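Local coordinates for protein nucleoporin NUP82 (Chaetomium thermophilum, PDB 5CWW) that probably serves as a structural component of the nuclear pore complex, to which this piece contributes the N-terminal beta-propeller domain, at residues 423-428 with 524-529; 435-440 with 490-495; 476-481 with 511-516; 501-506 with 573-578. All coordinates share one frame; numbering follows the deposited sequence.

Contact 1 (423-428 with 524-529)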
# COMPACT_ATOMS: atom_id res chain seq x y z
N LEU B 423 12.65 18.59 -2.51
CA LEU B 423 12.35 18.49 -3.93
C LEU B 423 10.86 18.67 -4.22
O LEU B 423 10.01 18.05 -3.58
CB LEU B 423 12.81 17.14 -4.47
CG LEU B 423 12.68 16.93 -5.99
CD1 LEU B 423 13.62 17.85 -6.75
CD2 LEU B 423 12.95 15.47 -6.35
N SER B 424 10.56 19.51 -5.21
CA SER B 424 9.18 19.77 -5.60
C SER B 424 8.60 18.65 -6.47
O SER B 424 7.80 18.91 -7.37
CB SER B 424 9.08 21.11 -6.34
OG SER B 424 9.94 21.12 -7.47
N LEU B 425 9.01 17.42 -6.20
CA LEU B 425 8.51 16.25 -6.92
C LEU B 425 8.36 15.08 -5.96
O LEU B 425 9.17 14.91 -5.05
CB LEU B 425 9.45 15.86 -8.06
CG LEU B 425 9.75 16.85 -9.18
CD1 LEU B 425 10.89 16.32 -10.02
CD2 LEU B 425 8.52 17.09 -10.04
N ASN B 426 7.34 14.27 -6.18
CA ASN B 426 7.22 13.01 -5.45
C ASN B 426 8.34 12.07 -5.87
O ASN B 426 8.68 11.98 -7.05
CB ASN B 426 5.86 12.35 -5.69
CG ASN B 426 4.70 13.25 -5.32
OD1 ASN B 426 4.56 13.66 -4.17
ND2 ASN B 426 3.85 13.54 -6.29
N ILE B 427 8.93 11.39 -4.89
CA ILE B 427 9.92 10.36 -5.16
C ILE B 427 9.35 9.03 -4.70
O ILE B 427 9.06 8.84 -3.52
CB ILE B 427 11.26 10.64 -4.44
CG1 ILE B 427 11.77 12.04 -4.80
CG2 ILE B 427 12.29 9.59 -4.84
CD1 ILE B 427 13.02 12.47 -4.06
N ILE B 428 9.18 8.12 -5.65
CA ILE B 428 8.63 6.80 -5.36
C ILE B 428 9.76 5.78 -5.33
O ILE B 428 10.42 5.54 -6.34
CB ILE B 428 7.57 6.40 -6.41
CG1 ILE B 428 6.33 7.31 -6.30
CG2 ILE B 428 7.11 4.96 -6.20
CD1 ILE B 428 6.48 8.68 -6.92
N SER B 524 17.23 23.07 -7.16
CA SER B 524 17.84 24.37 -7.43
C SER B 524 17.80 24.66 -8.93
O SER B 524 17.57 25.80 -9.34
CB SER B 524 19.28 24.41 -6.92
OG SER B 524 20.10 23.48 -7.62
N GLU B 525 18.00 23.63 -9.74
CA GLU B 525 17.90 23.79 -11.19
C GLU B 525 16.47 24.08 -11.61
O GLU B 525 16.23 24.85 -12.55
CB GLU B 525 18.42 22.54 -11.90
CG GLU B 525 18.57 22.73 -13.40
CD GLU B 525 19.47 23.89 -13.75
OE1 GLU B 525 20.47 24.12 -13.02
OE2 GLU B 525 19.19 24.60 -14.74
N LEU B 526 15.50 23.47 -10.94
CA LEU B 526 14.09 23.72 -11.22
C LEU B 526 13.72 25.15 -10.86
O LEU B 526 12.86 25.76 -11.51
CB LEU B 526 13.20 22.74 -10.46
CG LEU B 526 13.24 21.28 -10.94
CD1 LEU B 526 12.52 20.37 -9.95
CD2 LEU B 526 12.63 21.14 -12.33
N GLN B 527 14.38 25.69 -9.84
CA GLN B 527 14.14 27.07 -9.42
C GLN B 527 15.16 28.03 -10.02
O GLN B 527 15.23 29.19 -9.63
CB GLN B 527 14.18 27.16 -7.89
CG GLN B 527 13.05 26.40 -7.20
CD GLN B 527 13.08 26.56 -5.70
OE1 GLN B 527 13.93 27.25 -5.15
NE2 GLN B 527 12.15 25.90 -5.01
N SER B 528 15.96 27.54 -10.97
CA SER B 528 17.05 28.33 -11.54
C SER B 528 16.59 29.66 -12.10
O SER B 528 15.57 29.75 -12.78
CB SER B 528 17.76 27.54 -12.64
OG SER B 528 18.85 28.28 -13.17
N ASP B 529 17.36 30.70 -11.80
CA ASP B 529 17.09 32.06 -12.27
C ASP B 529 17.84 32.34 -13.58
O ASP B 529 17.74 33.43 -14.15
CB ASP B 529 17.50 33.06 -11.18
CG ASP B 529 17.04 34.47 -11.48
OD1 ASP B 529 15.98 34.64 -12.12
OD2 ASP B 529 17.74 35.42 -11.06
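One methyl of Leu526, CD1, makes every close touch between the two segments. It lies 3.7 Å from OG of Ser424, 4.2 Å from CD1 of Leu423 and 4.4 Å from CD1 of Leu425, so three consecutive residues gather round a single branch of leucine. Leucine suits the place: its reach and apolar tip put CD1 among the three, with CG set beside the backbone N (chi1 -70°), and it also packs on an apolar side chain of another protein chain. Ser424 faces the leucine, and its OG, which CD1 touches, is satisfied by Glu523, within the same helix as Leu526, and by a basic side chain of that other chain. Further out, the 423-425 loop is tied to the fold by Leu423 N, which bonds Tyr500 OH; a weak bond from Leu425 N to Leu423 O at 2.9 Å only helps to curl it locally. On the other side, helix 518-526 stops just here: Gln527 is the first residue to leave helical angles, and Leu526 projects from the last turn. The arrangement is plain loop-on-helix packing, joining the lead-in to strand 427-432 of one propeller sheet to a helix inserted between strands of the next.

Contact 2 (435-440 with 490-495); sequences GQVKIC and PMFSED
Val437 and Phe492 carry the closer half of this contact, with CG1 of the valine 4.2 Å from CZ of the phenylalanine. The methyl comes to the edge of the ring, near its plane, so no face is covered by this partner. Their CA atoms are 9.9 Å apart, a gap that the long phenylalanine side chain spans, so that a short valine suffices opposite it. Val504 touches both residues and Leu431 packs on Phe492, which makes this end thoroughly apolar. Phe502 meets the Phe492 ring with the planes at about 80°, and the backbone N of Phe492 is held by Asp391.

The other half is looser. Gly435 and Pro490 bring their CA atoms to 6.3 Å, yet the nearest atoms, CA of the glycine and CG of the proline, stay 4.4 Å apart. With phi at 93°, Gly435 takes a turn in which a beta carbon would press on the preceding carbonyl oxygen, and glycine escapes that strain. Beyond Phe492 the strands diverge, and Glu494 is exposed to solvent. No hydrogen bond links the segments; side chains alone join them, as where adjoining blades of a beta-propeller pack face to face.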
# COMPACT_ATOMS: atom_id res chain seq x y z
N GLY B 435 16.09 -7.32 -2.94
CA GLY B 435 16.70 -6.22 -2.22
C GLY B 435 17.06 -5.07 -3.14
O GLY B 435 17.62 -4.07 -2.71
N GLN B 436 16.74 -5.23 -4.42
CA GLN B 436 16.92 -4.16 -5.40
C GLN B 436 16.07 -2.96 -5.01
O GLN B 436 14.90 -3.10 -4.66
CB GLN B 436 16.56 -4.63 -6.81
CG GLN B 436 16.66 -3.55 -7.89
CD GLN B 436 15.85 -3.89 -9.13
OE1 GLN B 436 14.65 -3.64 -9.20
NE2 GLN B 436 16.52 -4.47 -10.12
N VAL B 437 16.66 -1.77 -5.09
CA VAL B 437 15.95 -0.52 -4.84
C VAL B 437 15.86 0.28 -6.13
O VAL B 437 16.84 0.39 -6.87
CB VAL B 437 16.65 0.33 -3.76
CG1 VAL B 437 15.91 1.64 -3.55
CG2 VAL B 437 16.74 -0.45 -2.46
N LYS B 438 14.69 0.83 -6.39
CA LYS B 438 14.46 1.65 -7.57
C LYS B 438 13.92 3.01 -7.16
O LYS B 438 12.92 3.10 -6.44
CB LYS B 438 13.48 0.94 -8.52
CG LYS B 438 13.42 1.55 -9.91
CD LYS B 438 12.55 0.72 -10.84
CE LYS B 438 13.21 -0.61 -11.20
NZ LYS B 438 12.29 -1.50 -11.95
N ILE B 439 14.61 4.06 -7.59
CA ILE B 439 14.23 5.43 -7.27
C ILE B 439 13.58 6.07 -8.49
O ILE B 439 14.23 6.28 -9.51
CB ILE B 439 15.44 6.28 -6.83
CG1 ILE B 439 16.22 5.57 -5.71
CG2 ILE B 439 14.99 7.67 -6.39
CD1 ILE B 439 15.39 5.27 -4.47
N CYS B 440 12.29 6.36 -8.37
CA CYS B 440 11.52 6.93 -9.47
C CYS B 440 11.06 8.34 -9.14
O CYS B 440 10.75 8.65 -7.99
CB CYS B 440 10.31 6.05 -9.78
SG CYS B 440 10.73 4.32 -10.08
N PRO B 490 12.28 -7.77 2.45
CA PRO B 490 13.01 -6.57 2.88
C PRO B 490 12.05 -5.40 3.11
O PRO B 490 11.00 -5.36 2.48
CB PRO B 490 13.96 -6.31 1.71
CG PRO B 490 13.28 -6.90 0.52
CD PRO B 490 12.54 -8.10 1.04
N MET B 491 12.41 -4.48 4.01
CA MET B 491 11.51 -3.41 4.42
C MET B 491 12.16 -2.04 4.36
O MET B 491 13.34 -1.89 4.66
CB MET B 491 11.01 -3.67 5.84
CG MET B 491 10.29 -4.99 6.04
SD MET B 491 10.05 -5.37 7.78
CE MET B 491 11.70 -5.88 8.24
N PHE B 492 11.37 -1.03 3.99
CA PHE B 492 11.80 0.36 4.10
C PHE B 492 11.56 0.88 5.52
O PHE B 492 10.63 0.44 6.20
CB PHE B 492 11.05 1.25 3.10
CG PHE B 492 11.61 1.22 1.70
CD1 PHE B 492 12.97 1.40 1.47
CD2 PHE B 492 10.77 1.03 0.61
CE1 PHE B 492 13.47 1.38 0.18
CE2 PHE B 492 11.27 1.01 -0.68
CZ PHE B 492 12.63 1.19 -0.89
N SER B 493 12.39 1.82 5.95
CA SER B 493 12.17 2.56 7.19
C SER B 493 12.58 4.01 6.98
O SER B 493 13.61 4.28 6.37
CB SER B 493 12.96 1.96 8.34
OG SER B 493 12.66 0.59 8.52
N GLU B 494 11.79 4.94 7.51
CA GLU B 494 12.10 6.36 7.35
C GLU B 494 13.18 6.78 8.34
O GLU B 494 13.31 6.22 9.42
CB GLU B 494 10.84 7.22 7.55
CG GLU B 494 11.09 8.71 7.35
CD GLU B 494 9.82 9.54 7.39
OE1 GLU B 494 8.73 8.96 7.55
OE2 GLU B 494 9.92 10.78 7.27
N ASP B 495 13.97 7.78 7.94
CA ASP B 495 14.98 8.37 8.82
C ASP B 495 14.38 9.54 9.58
O ASP B 495 13.69 10.39 9.00
CB ASP B 495 16.19 8.82 8.01
CG ASP B 495 17.27 9.44 8.88
OD1 ASP B 495 17.20 10.67 9.12
OD2 ASP B 495 18.18 8.71 9.30

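Contact 3 (476-481 with 511-516)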
# COMPACT_ATOMS: atom_id res chain seq x y z
N PHE B 476 19.55 0.16 -7.95
CA PHE B 476 20.75 -0.46 -7.39
C PHE B 476 20.43 -1.59 -6.42
O PHE B 476 19.40 -1.57 -5.74
CB PHE B 476 21.61 0.60 -6.69
CG PHE B 476 20.88 1.36 -5.61
CD1 PHE B 476 20.80 0.87 -4.32
CD2 PHE B 476 20.29 2.59 -5.89
CE1 PHE B 476 20.15 1.57 -3.33
CE2 PHE B 476 19.63 3.29 -4.90
CZ PHE B 476 19.56 2.79 -3.62
N ASP B 477 21.32 -2.58 -6.37
CA ASP B 477 21.21 -3.66 -5.40
C ASP B 477 21.57 -3.17 -4.00
O ASP B 477 22.33 -2.21 -3.84
CB ASP B 477 22.13 -4.82 -5.78
CG ASP B 477 21.62 -5.63 -6.96
OD1 ASP B 477 20.38 -5.72 -7.14
OD2 ASP B 477 22.45 -6.19 -7.70
N THR B 478 21.02 -3.84 -2.99
CA THR B 478 21.44 -3.64 -1.61
C THR B 478 21.95 -4.95 -1.02
O THR B 478 22.50 -4.97 0.08
CB THR B 478 20.30 -3.09 -0.73
OG1 THR B 478 19.22 -4.04 -0.69
CG2 THR B 478 19.80 -1.76 -1.28
N LEU B 479 21.76 -6.04 -1.75
CA LEU B 479 22.22 -7.37 -1.33
C LEU B 479 23.13 -7.99 -2.38
O LEU B 479 22.98 -7.74 -3.58
CB LEU B 479 21.03 -8.30 -1.07
CG LEU B 479 20.05 -7.90 0.03
CD1 LEU B 479 18.88 -8.88 0.06
CD2 LEU B 479 20.75 -7.87 1.38
N LYS B 480 24.06 -8.82 -1.93
CA LYS B 480 24.85 -9.64 -2.84
C LYS B 480 23.99 -10.83 -3.25
O LYS B 480 23.07 -11.20 -2.53
CB LYS B 480 26.15 -10.11 -2.20
CG LYS B 480 26.98 -9.02 -1.55
CD LYS B 480 28.39 -9.50 -1.26
CE LYS B 480 29.16 -8.52 -0.40
NZ LYS B 480 28.61 -8.44 0.99
N PRO B 481 24.28 -11.43 -4.42
CA PRO B 481 23.51 -12.58 -4.90
C PRO B 481 23.38 -13.70 -3.86
O PRO B 481 22.33 -14.33 -3.76
CB PRO B 481 24.31 -13.06 -6.11
CG PRO B 481 24.99 -11.84 -6.61
CD PRO B 481 25.32 -11.03 -5.39
N THR B 511 20.80 -1.44 5.54
CA THR B 511 21.45 -0.47 4.66
C THR B 511 20.88 0.93 4.81
O THR B 511 19.66 1.12 4.83
CB THR B 511 21.32 -0.89 3.18
OG1 THR B 511 21.92 -2.18 2.99
CG2 THR B 511 22.02 0.11 2.26
N TYR B 512 21.77 1.91 4.92
CA TYR B 512 21.40 3.32 4.93
C TYR B 512 21.45 3.88 3.51
O TYR B 512 22.37 3.59 2.75
CB TYR B 512 22.34 4.12 5.84
CG TYR B 512 22.17 5.63 5.73
CD1 TYR B 512 21.18 6.29 6.45
CD2 TYR B 512 23.01 6.38 4.93
CE1 TYR B 512 21.03 7.66 6.36
CE2 TYR B 512 22.87 7.76 4.84
CZ TYR B 512 21.87 8.39 5.55
OH TYR B 512 21.72 9.75 5.47
N ILE B 513 20.44 4.67 3.15
CA ILE B 513 20.35 5.27 1.82
C ILE B 513 20.00 6.75 1.97
O ILE B 513 19.19 7.11 2.83
CB ILE B 513 19.28 4.58 0.94
CG1 ILE B 513 19.63 3.10 0.73
CG2 ILE B 513 19.15 5.28 -0.41
CD1 ILE B 513 18.49 2.28 0.16
N SER B 514 20.59 7.59 1.12
CA SER B 514 20.24 9.01 1.10
C SER B 514 20.23 9.59 -0.31
O SER B 514 21.11 9.30 -1.12
CB SER B 514 21.20 9.81 1.96
OG SER B 514 20.95 11.19 1.78
N LEU B 515 19.23 10.43 -0.57
CA LEU B 515 19.07 11.06 -1.88
C LEU B 515 19.58 12.50 -1.87
O LEU B 515 19.51 13.19 -2.89
CB LEU B 515 17.60 11.03 -2.30
CG LEU B 515 16.92 9.67 -2.15
CD1 LEU B 515 15.49 9.73 -2.66
CD2 LEU B 515 17.71 8.59 -2.87
N THR B 516 20.09 12.95 -0.73
CA THR B 516 20.73 14.26 -0.64
C THR B 516 22.23 14.10 -0.86
O THR B 516 22.78 13.04 -0.58
CB THR B 516 20.48 14.93 0.72
OG1 THR B 516 21.11 14.16 1.76
CG2 THR B 516 18.99 15.05 1.01
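Phe476 holds CG between its backbone N and carbonyl carbon (chi1 56°), and Ile513 holds CG1 beside its backbone N (chi1 -61°); these settings send the two side chains at each other from opposite directions. The meeting joins neighbouring blades of the beta-propeller, for Phe476 ends strand 469-476 of one sheet and Ile513 belongs to strand 509-514 of the next. CD1 of Ile513 arrives at the ring edge, in plane, 3.9 Å from CE1 of Phe476 and 4.0 Å from its CZ, while CG2 of the same isoleucine comes within 4.1 Å of CZ from somewhat off the plane. A beta-branched isoleucine thus brings two methyls to one end of the ring. The ring has another use, a cation-pi contact with Arg549. Phe476 also pairs in parallel with a strand of another protein, which carries the sheet on across the interface.

Thr478 flanks this apolar patch. Its CG2 stands 4.5 Å from CD1 of Ile513, whereas its OG1 is hydrogen-bonded to the carbonyl of Gly435, so methyl and hydroxyl each find a suitable neighbour, as threonine allows. The carbonyl O of Thr478 has a weak hydrogen bond to Arg551, whose side chain also touches Thr511. Across the contact, OG1 of Thr511 lies 4.1 Å from that O of Thr478 and 4.2 Å from the CB of Thr478.

Contact 4 (501-506 with 573-578)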
# COMPACT_ATOMS: atom_id res chain seq x y z
N SER B 501 16.43 10.58 3.47
CA SER B 501 17.22 9.42 3.86
C SER B 501 16.28 8.34 4.38
O SER B 501 15.20 8.65 4.89
CB SER B 501 18.25 9.79 4.93
OG SER B 501 19.24 10.66 4.39
N PHE B 502 16.67 7.08 4.23
CA PHE B 502 15.84 5.97 4.69
C PHE B 502 16.67 4.69 4.76
O PHE B 502 17.82 4.66 4.31
CB PHE B 502 14.63 5.77 3.78
CG PHE B 502 14.97 5.69 2.31
CD1 PHE B 502 15.12 6.84 1.56
CD2 PHE B 502 15.13 4.46 1.70
CE1 PHE B 502 15.43 6.77 0.21
CE2 PHE B 502 15.44 4.38 0.35
CZ PHE B 502 15.59 5.53 -0.39
N TYR B 503 16.08 3.65 5.35
CA TYR B 503 16.79 2.40 5.57
C TYR B 503 16.13 1.21 4.88
O TYR B 503 14.93 1.23 4.62
CB TYR B 503 16.90 2.12 7.07
CG TYR B 503 17.54 3.25 7.82
CD1 TYR B 503 18.92 3.33 7.93
CD2 TYR B 503 16.77 4.24 8.42
CE1 TYR B 503 19.52 4.37 8.60
CE2 TYR B 503 17.37 5.28 9.10
CZ TYR B 503 18.74 5.34 9.19
OH TYR B 503 19.35 6.37 9.87
N VAL B 504 16.94 0.20 4.58
CA VAL B 504 16.45 -1.07 4.07
C VAL B 504 16.89 -2.17 5.03
O VAL B 504 18.09 -2.37 5.24
CB VAL B 504 16.98 -1.36 2.65
CG1 VAL B 504 16.61 -2.77 2.20
CG2 VAL B 504 16.43 -0.34 1.67
N THR B 505 15.92 -2.87 5.61
CA THR B 505 16.19 -3.96 6.54
C THR B 505 15.86 -5.30 5.89
O THR B 505 14.83 -5.45 5.24
CB THR B 505 15.38 -3.82 7.84
OG1 THR B 505 15.68 -2.55 8.46
CG2 THR B 505 15.73 -4.94 8.82
N HIS B 506 16.74 -6.27 6.10
CA HIS B 506 16.63 -7.59 5.50
C HIS B 506 17.38 -8.55 6.42
O HIS B 506 18.29 -8.13 7.13
CB HIS B 506 17.21 -7.59 4.08
CG HIS B 506 17.00 -8.86 3.33
ND1 HIS B 506 17.90 -9.90 3.36
CD2 HIS B 506 16.00 -9.26 2.51
CE1 HIS B 506 17.46 -10.89 2.60
NE2 HIS B 506 16.31 -10.52 2.07
N LEU B 573 20.23 10.94 24.12
CA LEU B 573 20.70 9.61 23.73
C LEU B 573 21.48 9.67 22.42
O LEU B 573 22.35 8.83 22.17
CB LEU B 573 19.53 8.64 23.59
CG LEU B 573 18.81 8.28 24.89
CD1 LEU B 573 17.55 7.48 24.59
CD2 LEU B 573 19.72 7.51 25.83
N GLY B 574 21.16 10.65 21.58
CA GLY B 574 21.86 10.85 20.32
C GLY B 574 21.09 10.37 19.10
O GLY B 574 19.87 10.25 19.12
N TYR B 575 21.84 10.08 18.04
CA TYR B 575 21.29 9.73 16.74
C TYR B 575 21.74 8.33 16.35
O TYR B 575 22.94 8.10 16.15
CB TYR B 575 21.72 10.77 15.71
CG TYR B 575 21.36 10.46 14.27
CD1 TYR B 575 20.10 9.97 13.92
CD2 TYR B 575 22.27 10.70 13.25
CE1 TYR B 575 19.78 9.70 12.60
CE2 TYR B 575 21.96 10.44 11.93
CZ TYR B 575 20.72 9.94 11.61
OH TYR B 575 20.42 9.69 10.29
N PHE B 576 20.79 7.41 16.24
CA PHE B 576 21.13 6.01 16.00
C PHE B 576 19.98 5.22 15.39
O PHE B 576 18.85 5.70 15.31
CB PHE B 576 21.56 5.35 17.32
CG PHE B 576 20.48 5.30 18.36
CD1 PHE B 576 20.13 6.43 19.07
CD2 PHE B 576 19.82 4.11 18.64
CE1 PHE B 576 19.13 6.39 20.03
CE2 PHE B 576 18.83 4.06 19.60
CZ PHE B 576 18.48 5.20 20.30
N ILE B 577 20.30 4.00 14.96
CA ILE B 577 19.31 3.06 14.44
C ILE B 577 19.06 1.97 15.46
O ILE B 577 19.98 1.53 16.14
CB ILE B 577 19.77 2.42 13.13
CG1 ILE B 577 20.02 3.49 12.08
CG2 ILE B 577 18.74 1.43 12.61
CD1 ILE B 577 20.96 3.03 11.04
N LEU B 578 17.81 1.52 15.54
CA LEU B 578 17.44 0.43 16.42
C LEU B 578 16.83 -0.71 15.60
O LEU B 578 15.90 -0.50 14.82
CB LEU B 578 16.46 0.91 17.49
CG LEU B 578 16.05 -0.13 18.53
CD1 LEU B 578 17.25 -0.57 19.36
CD2 LEU B 578 14.96 0.43 19.43
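Tyr503 and Ile577 stand on extended backbones whose CA atoms are 9.2 Å apart, too far for strand pairing, and each aims its side chain at the other. The segments belong to adjacent blades of the beta-propeller: 501-506 is a strand of one sheet, and 576-578 lies in a strand of the next. Before it the chain turns a corner at Tyr575, preceded by Gly574, whose phi of 103° suits a residue without a beta carbon.

Tyr503 and Ile577 pack from opposite directions, but the modelled approach of the isoleucine CD1 is shorter than carbons allow, so the detailed placement of that end is doubtful. On its other contacts the tyrosine ring meets that of Tyr512, with planes at about 55°. Tyrosine suits the spot because its flat body packs on isoleucine while its hydroxyl reaches a polar group beyond.

That group is Asp495, whose OD2 is hydrogen-bonded to Tyr575 OH and weakly to Tyr503 OH; two phenols on one oxygen would probably favour the charged carboxylate. Replacing Tyr503 by an alanine would probably open a gap beside Ile577 and leave Asp495 with one phenol fewer. The Tyr575 side chain, swung away from its own backbone N (chi1 173°), reaches across far enough that its OH ends 3.5 Å from the OH of Tyr503.

From the N terminus, the chain first reaches 423-428, the opening of contact 1, which closes only at 524-529 and so encloses contacts 2 and 3. Contact 2 starts at 435-440; contact 3 starts at 476-481 before contact 2 closes at 490-495, so these two cross. Contact 4 opens at 501-506, ahead of the 511-516 that closes contact 3, and ends at 573-578, beyond contact 1. It therefore crosses contacts 3 and 1 but follows contact 2 in series. Contacts 1, 2 and 3 tie the sheet holding strands 427-432, 437-441 and 469-476 to the sheet of 491-494, 501-506 and 509-514 or its following helix; contact 4 joins that second sheet to the C-terminal one.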